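PDB 3SWX: probable enoyl-CoA hydratase/isomerase from Mycobacterium abscessus, which probably catalyses the hydration or isomerisation of enoyl-CoA thioesters with a crotonase-like fold. Local coordinates for residues B[104-109]-B[199-204]; B[128-133]-B[191-196]. All blocks are in the same frame, centred on the assembly; numbering follows the deposited sequence.

In the fold
Both contacts seat helix 193-205 on one side of the six-stranded mixed sheet of the crotonase-like core, on the neighbouring strands 105-109 and 126-130. Contact 2 holds the start of the helix at the end of strand 126-130, and contact 1 packs its last turns over the start of strand 105-109; their centres lie about 12 Å apart. Along the chain, contact 2 is nested within the loop that contact 1 closes. The two are joined directly: the strands probably hydrogen-bond through V109 N to I128 O (2.8 Å) and I128 N to V107 O (2.9 Å), and I200 CD1 packs on I128 CD1 at 3.6 Å. The centre of contact 1 lies about 9 Å from the centre of the chain. The centre of contact 2 lies about 15 Å from it.

Contact 1: residues B[104-109]-B[199-204]; sequences PLLVAV and AIAQTI
No flat side chain takes part in this contact between P104-L106 and I200-I204; its nearest equivalent, the puckered ring of P104, meets I204 through its CG corner, 3.9 Å from I204 CG2. V212 and L216 of helix 209-225 and L168 of a second subunit also pack on this ring. Everything else turns on L106, whose forked end reaches across to three helix residues. CD2 of L106 sits 3.8 Å from I200 CG2; chi1 of I200 (-63°) sets CG1 beside the backbone N and leaves CG2 anti to it, CG2 being the branch that meets the leucine. The other methyl, L106 CD1, rests 4.0 Å from A201 CB and, more loosely, 4.3 Å from I204 CD1. At A201, whose side chain is a single methyl, the helix backbone comes nearest the strand: the CA atoms of L106 and A201 are 7.3 Å apart. I200 and I204, one turn apart, thus flank the leucine with A201 between them. All five residues are buried, and the contact across the segments is purely apolar. The strand and helix axes run almost antiparallel, at 169° and 9.6 Å, the packing of a helix laid along the parallel strands of an alpha/beta layer, here in the crotonase-like core.

Contact 2: residues B[128-133]-B[191-196]; sequences IADETA and GEHVDT
D130 and H193 run alongside each other in the same direction at the end of strand 126-130, with carboxylate and imidazole planes 62° apart. Followed outward, D130 first sets its CB 3.7 Å from H193 ND1, approaching the ring obliquely. A chi1 of 89° places CG between the backbone N and the carbonyl carbon and swings the carboxylate toward the loop that leads into helix 193-205. There D130 OD2 accepts a nearly straight hydrogen bond from G191 N (2.9 Å, 167°) on its anti lone pair. OD1 serves the turn that follows the strand: T132 OG1 reaches the syn lone pair of D130 OD1 at 2.7 Å, while T132 N comes from above the carboxylate plane at 3.0 Å, closing an Asx turn over the type I turn D130-A133. Deeper in, I128 CG2 lies 3.9 Å from H193 O and 4.1 Å from T196 CB, so the isoleucine methyl lies under the first helical turn, against backbone and side chain. E192 O receives both T196 N and T196 OG1, from opposite faces of its plane. The H193 ring carries V194 CG2 over one face, and it also meets the ring of H110. Its ND1 is buried without a partner in the model. Three hydrogen bonds therefore fix the D130 carboxylate, which joins the turn after the strand to the start of the helix and would probably stay ionised, given so many donors.

Contact 1: residues B[104-109]-B[199-204]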
ATOM      1  N   PRO B 104      -1.843  14.240 -15.882  1.00 15.92           N
ATOM      2  CA  PRO B 104      -0.661  13.596 -15.310  1.00 15.73           C
ATOM      3  C   PRO B 104       0.512  14.528 -15.047  1.00 15.56           C
ATOM      4  O   PRO B 104       0.732  15.478 -15.795  1.00 16.23           O
ATOM      5  CB  PRO B 104      -0.311  12.530 -16.347  1.00 15.42           C
ATOM      6  CG  PRO B 104      -1.590  12.254 -17.051  1.00 16.26           C
ATOM      7  CD  PRO B 104      -2.244  13.595 -17.145  1.00 16.31           C
ATOM      8  N   LEU B 105       1.213  14.273 -13.947  1.00 15.65           N
ATOM      9  CA  LEU B 105       2.476  14.919 -13.622  1.00 15.85           C
ATOM     10  C   LEU B 105       3.555  13.849 -13.399  1.00 16.18           C
ATOM     11  O   LEU B 105       3.374  12.901 -12.642  1.00 16.16           O
ATOM     12  CB  LEU B 105       2.342  15.793 -12.386  1.00 15.53           C
ATOM     13  CG  LEU B 105       3.604  16.551 -11.945  1.00 17.00           C
ATOM     14  CD1 LEU B 105       4.107  17.613 -12.952  1.00 15.53           C
ATOM     15  CD2 LEU B 105       3.410  17.198 -10.542  1.00 14.26           C
ATOM     16  N   LEU B 106       4.675  13.991 -14.091  1.00 16.30           N
ATOM     17  CA  LEU B 106       5.795  13.106 -13.878  1.00 15.88           C
ATOM     18  C   LEU B 106       6.910  13.931 -13.262  1.00 16.01           C
ATOM     19  O   LEU B 106       7.080  15.103 -13.598  1.00 16.24           O
ATOM     20  CB  LEU B 106       6.257  12.479 -15.203  1.00 15.47           C
ATOM     21  CG  LEU B 106       5.221  11.643 -15.968  1.00 15.84           C
ATOM     22  CD1 LEU B 106       4.323  12.540 -16.851  1.00 13.54           C
ATOM     23  CD2 LEU B 106       5.903  10.579 -16.802  1.00 13.88           C
ATOM     24  N   VAL B 107       7.664  13.331 -12.351  1.00 16.06           N
ATOM     25  CA  VAL B 107       8.801  14.025 -11.744  1.00 16.14           C
ATOM     26  C   VAL B 107      10.089  13.243 -11.972  1.00 16.04           C
ATOM     27  O   VAL B 107      10.153  12.048 -11.706  1.00 15.80           O
ATOM     28  CB  VAL B 107       8.571  14.307 -10.238  1.00 15.86           C
ATOM     29  CG1 VAL B 107       9.873  14.697  -9.547  1.00 15.47           C
ATOM     30  CG2 VAL B 107       7.520  15.417 -10.065  1.00 16.20           C
ATOM     31  N   ALA B 108      11.096  13.934 -12.500  1.00 15.81           N
ATOM     32  CA  ALA B 108      12.401  13.352 -12.793  1.00 15.65           C
ATOM     33  C   ALA B 108      13.407  13.934 -11.808  1.00 15.67           C
ATOM     34  O   ALA B 108      13.582  15.145 -11.764  1.00 14.41           O
ATOM     35  CB  ALA B 108      12.830  13.683 -14.238  1.00 15.59           C
ATOM     36  N   VAL B 109      14.073  13.064 -11.039  1.00 16.32           N
ATOM     37  CA  VAL B 109      14.970  13.493  -9.975  1.00 16.18           C
ATOM     38  C   VAL B 109      16.402  12.981 -10.174  1.00 17.28           C
ATOM     39  O   VAL B 109      16.638  11.946 -10.784  1.00 16.95           O
ATOM     40  CB  VAL B 109      14.455  13.098  -8.528  1.00 16.60           C
ATOM     41  CG1 VAL B 109      13.022  13.637  -8.264  1.00 14.65           C
ATOM     42  CG2 VAL B 109      14.533  11.579  -8.264  1.00 13.91           C
ATOM     43  N   ALA B 199       9.808  10.641 -22.494  1.00 18.34           N
ATOM     44  CA  ALA B 199       9.373   9.539 -23.357  1.00 18.08           C
ATOM     45  C   ALA B 199       8.066   8.937 -22.793  1.00 17.90           C
ATOM     46  O   ALA B 199       7.112   8.669 -23.548  1.00 17.61           O
ATOM     47  CB  ALA B 199      10.478   8.463 -23.523  1.00 18.30           C
ATOM     48  N   ILE B 200       8.008   8.755 -21.470  1.00 17.11           N
ATOM     49  CA  ILE B 200       6.818   8.179 -20.845  1.00 16.53           C
ATOM     50  C   ILE B 200       5.620   9.119 -20.959  1.00 16.36           C
ATOM     51  O   ILE B 200       4.493   8.680 -21.184  1.00 16.22           O
ATOM     52  CB  ILE B 200       7.053   7.789 -19.355  1.00 16.70           C
ATOM     53  CG1 ILE B 200       8.129   6.698 -19.245  1.00 16.48           C
ATOM     54  CG2 ILE B 200       5.736   7.272 -18.745  1.00 14.88           C
ATOM     55  CD1 ILE B 200       8.785   6.587 -17.859  1.00 18.93           C
ATOM     56  N   ALA B 201       5.879  10.404 -20.758  1.00 15.67           N
ATOM     57  CA  ALA B 201       4.886  11.456 -20.952  1.00 15.85           C
ATOM     58  C   ALA B 201       4.313  11.421 -22.375  1.00 15.75           C
ATOM     59  O   ALA B 201       3.117  11.557 -22.561  1.00 15.19           O
ATOM     60  CB  ALA B 201       5.537  12.831 -20.671  1.00 16.02           C
ATOM     61  N   GLN B 202       5.173  11.213 -23.373  1.00 16.09           N
ATOM     62  CA  GLN B 202       4.712  11.113 -24.758  1.00 16.27           C
ATOM     63  C   GLN B 202       3.832   9.869 -24.966  1.00 16.52           C
ATOM     64  O   GLN B 202       2.864   9.910 -25.732  1.00 15.61           O
ATOM     65  CB  GLN B 202       5.895  11.106 -25.733  1.00 17.08           C
ATOM     66  CG  GLN B 202       6.688  12.408 -25.792  1.00 16.96           C
ATOM     67  CD  GLN B 202       5.892  13.605 -26.329  1.00 18.51           C
ATOM     68  OE1 GLN B 202       4.774  13.454 -26.839  1.00 18.38           O
ATOM     69  NE2 GLN B 202       6.470  14.813 -26.188  1.00 16.45           N
ATOM     70  N   THR B 203       4.158   8.770 -24.292  1.00 16.50           N
ATOM     71  CA  THR B 203       3.317   7.570 -24.394  1.00 17.32           C
ATOM     72  C   THR B 203       1.944   7.861 -23.848  1.00 17.56           C
ATOM     73  O   THR B 203       0.935   7.495 -24.464  1.00 17.93           O
ATOM     74  CB  THR B 203       3.926   6.373 -23.666  1.00 16.86           C
ATOM     75  OG1 THR B 203       5.196   6.093 -24.263  1.00 17.01           O
ATOM     76  CG2 THR B 203       3.030   5.146 -23.801  1.00 17.62           C
ATOM     77  N   ILE B 204       1.915   8.558 -22.713  1.00 18.24           N
ATOM     78  CA  ILE B 204       0.659   8.993 -22.098  1.00 18.18           C
ATOM     79  C   ILE B 204      -0.127   9.856 -23.067  1.00 18.52           C
ATOM     80  O   ILE B 204      -1.349   9.677 -23.226  1.00 18.45           O
ATOM     81  CB  ILE B 204       0.902   9.748 -20.764  1.00 17.78           C
ATOM     82  CG1 ILE B 204       1.411   8.777 -19.697  1.00 18.28           C
ATOM     83  CG2 ILE B 204      -0.395  10.370 -20.254  1.00 18.22           C
ATOM     84  CD1 ILE B 204       1.744   9.421 -18.361  1.00 18.45           C
TER

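Contact 2: residues B[128-133]-B[191-196]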
ATOM      1  N   ILE B 128      10.767   9.248 -11.923  1.00 14.02           N
ATOM      2  CA  ILE B 128      11.937   8.651 -12.531  1.00 14.60           C
ATOM      3  C   ILE B 128      13.162   9.250 -11.866  1.00 15.12           C
ATOM      4  O   ILE B 128      13.269  10.485 -11.766  1.00 14.16           O
ATOM      5  CB  ILE B 128      12.020   8.964 -14.032  1.00 14.57           C
ATOM      6  CG1 ILE B 128      10.720   8.575 -14.742  1.00 14.20           C
ATOM      7  CG2 ILE B 128      13.263   8.283 -14.642  1.00 15.22           C
ATOM      8  CD1 ILE B 128      10.393   7.074 -14.705  1.00 16.23           C
ATOM      9  N   ALA B 129      14.086   8.377 -11.453  1.00 15.07           N
ATOM     10  CA  ALA B 129      15.359   8.793 -10.871  1.00 15.97           C
ATOM     11  C   ALA B 129      16.558   8.388 -11.738  1.00 16.57           C
ATOM     12  O   ALA B 129      16.556   7.307 -12.344  1.00 17.41           O
ATOM     13  CB  ALA B 129      15.494   8.194  -9.462  1.00 15.44           C
ATOM     14  N   ASP B 130      17.587   9.241 -11.822  1.00 17.32           N
ATOM     15  CA  ASP B 130      18.859   8.762 -12.331  1.00 18.54           C
ATOM     16  C   ASP B 130      19.599   8.082 -11.171  1.00 19.51           C
ATOM     17  O   ASP B 130      19.220   8.237 -10.006  1.00 17.97           O
ATOM     18  CB  ASP B 130      19.676   9.841 -13.114  1.00 19.45           C
ATOM     19  CG  ASP B 130      20.610  10.679 -12.243  1.00 19.70           C
ATOM     20  OD1 ASP B 130      20.511  10.661 -10.996  1.00 20.10           O
ATOM     21  OD2 ASP B 130      21.458  11.378 -12.840  1.00 19.69           O
ATOM     22  N   GLU B 131      20.646   7.324 -11.497  1.00 20.70           N
ATOM     23  CA  GLU B 131      21.359   6.515 -10.494  1.00 21.59           C
ATOM     24  C   GLU B 131      21.998   7.306  -9.338  1.00 21.11           C
ATOM     25  O   GLU B 131      22.329   6.724  -8.296  1.00 22.19           O
ATOM     26  CB  GLU B 131      22.380   5.588 -11.176  1.00 22.52           C
ATOM     27  CG  GLU B 131      23.357   6.284 -12.109  1.00 27.12           C
ATOM     28  CD  GLU B 131      24.198   5.309 -12.943  1.00 31.40           C
ATOM     29  OE1 GLU B 131      24.455   4.177 -12.456  1.00 33.54           O
ATOM     30  OE2 GLU B 131      24.599   5.691 -14.077  1.00 33.54           O
ATOM     31  N   THR B 132      22.155   8.618  -9.488  1.00 20.22           N
ATOM     32  CA  THR B 132      22.760   9.432  -8.431  1.00 20.11           C
ATOM     33  C   THR B 132      21.759   9.894  -7.377  1.00 19.03           C
ATOM     34  O   THR B 132      22.163  10.440  -6.375  1.00 19.45           O
ATOM     35  CB  THR B 132      23.424  10.728  -8.982  1.00 20.32           C
ATOM     36  OG1 THR B 132      22.406  11.648  -9.413  1.00 20.09           O
ATOM     37  CG2 THR B 132      24.347  10.420 -10.142  1.00 21.35           C
ATOM     38  N   ALA B 133      20.459   9.729  -7.606  1.00 18.04           N
ATOM     39  CA  ALA B 133      19.474  10.320  -6.697  1.00 17.80           C
ATOM     40  C   ALA B 133      19.657   9.814  -5.266  1.00 17.34           C
ATOM     41  O   ALA B 133      19.771   8.613  -5.046  1.00 17.43           O
ATOM     42  CB  ALA B 133      18.057  10.042  -7.174  1.00 16.93           C
ATOM     43  N   GLY B 191      22.003  11.336 -15.690  1.00 22.09           N
ATOM     44  CA  GLY B 191      21.561  12.359 -16.653  1.00 22.25           C
ATOM     45  C   GLY B 191      20.389  12.012 -17.568  1.00 22.62           C
ATOM     46  O   GLY B 191      19.937  12.877 -18.301  1.00 23.27           O
ATOM     47  N   GLU B 192      19.866  10.782 -17.507  1.00 22.36           N
ATOM     48  CA  GLU B 192      18.793  10.335 -18.426  1.00 22.43           C
ATOM     49  C   GLU B 192      17.381  10.440 -17.870  1.00 20.69           C
ATOM     50  O   GLU B 192      16.427  10.017 -18.522  1.00 19.85           O
ATOM     51  CB  GLU B 192      18.957   8.868 -18.766  1.00 23.30           C
ATOM     52  CG  GLU B 192      20.321   8.441 -19.038  1.00 28.67           C
ATOM     53  CD  GLU B 192      20.530   8.207 -20.445  1.00 35.56           C
ATOM     54  OE1 GLU B 192      20.796   7.022 -20.767  1.00 40.52           O
ATOM     55  OE2 GLU B 192      20.399   9.200 -21.214  1.00 40.99           O
ATOM     56  N   HIS B 193      17.267  10.923 -16.644  1.00 19.52           N
ATOM     57  CA  HIS B 193      15.986  10.979 -15.937  1.00 18.32           C
ATOM     58  C   HIS B 193      14.954  11.855 -16.645  1.00 18.14           C
ATOM     59  O   HIS B 193      13.804  11.469 -16.759  1.00 16.86           O
ATOM     60  CB  HIS B 193      16.183  11.449 -14.491  1.00 17.84           C
ATOM     61  CG  HIS B 193      16.985  12.704 -14.355  1.00 18.70           C
ATOM     62  ND1 HIS B 193      18.296  12.803 -14.774  1.00 20.54           N
ATOM     63  CD2 HIS B 193      16.669  13.910 -13.828  1.00 19.17           C
ATOM     64  CE1 HIS B 193      18.748  14.018 -14.516  1.00 20.92           C
ATOM     65  NE2 HIS B 193      17.775  14.713 -13.954  1.00 19.80           N
ATOM     66  N   VAL B 194      15.372  13.020 -17.135  1.00 18.77           N
ATOM     67  CA  VAL B 194      14.436  13.932 -17.821  1.00 19.29           C
ATOM     68  C   VAL B 194      13.970  13.332 -19.160  1.00 19.12           C
ATOM     69  O   VAL B 194      12.779  13.246 -19.415  1.00 19.34           O
ATOM     70  CB  VAL B 194      15.027  15.330 -18.066  1.00 20.27           C
ATOM     71  CG1 VAL B 194      13.906  16.291 -18.504  1.00 21.80           C
ATOM     72  CG2 VAL B 194      15.756  15.865 -16.816  1.00 19.95           C
ATOM     73  N   ASP B 195      14.894  12.862 -19.988  1.00 19.80           N
ATOM     74  CA  ASP B 195      14.491  12.212 -21.255  1.00 20.24           C
ATOM     75  C   ASP B 195      13.645  10.946 -21.062  1.00 19.15           C
ATOM     76  O   ASP B 195      12.766  10.690 -21.870  1.00 19.30           O
ATOM     77  CB  ASP B 195      15.698  11.880 -22.131  1.00 21.48           C
ATOM     78  CG  ASP B 195      16.414  13.130 -22.639  1.00 24.94           C
ATOM     79  OD1 ASP B 195      15.778  14.202 -22.768  1.00 28.22           O
ATOM     80  OD2 ASP B 195      17.615  13.028 -22.892  1.00 30.02           O
ATOM     81  N   THR B 196      13.900  10.164 -20.010  1.00 17.96           N
ATOM     82  CA  THR B 196      13.091   8.978 -19.761  1.00 17.61           C
ATOM     83  C   THR B 196      11.690   9.416 -19.367  1.00 17.22           C
ATOM     84  O   THR B 196      10.707   8.858 -19.876  1.00 17.25           O
ATOM     85  CB  THR B 196      13.724   8.033 -18.708  1.00 17.78           C
ATOM     86  OG1 THR B 196      15.009   7.610 -19.176  1.00 17.65           O
ATOM     87  CG2 THR B 196      12.856   6.784 -18.455  1.00 15.35           C
TER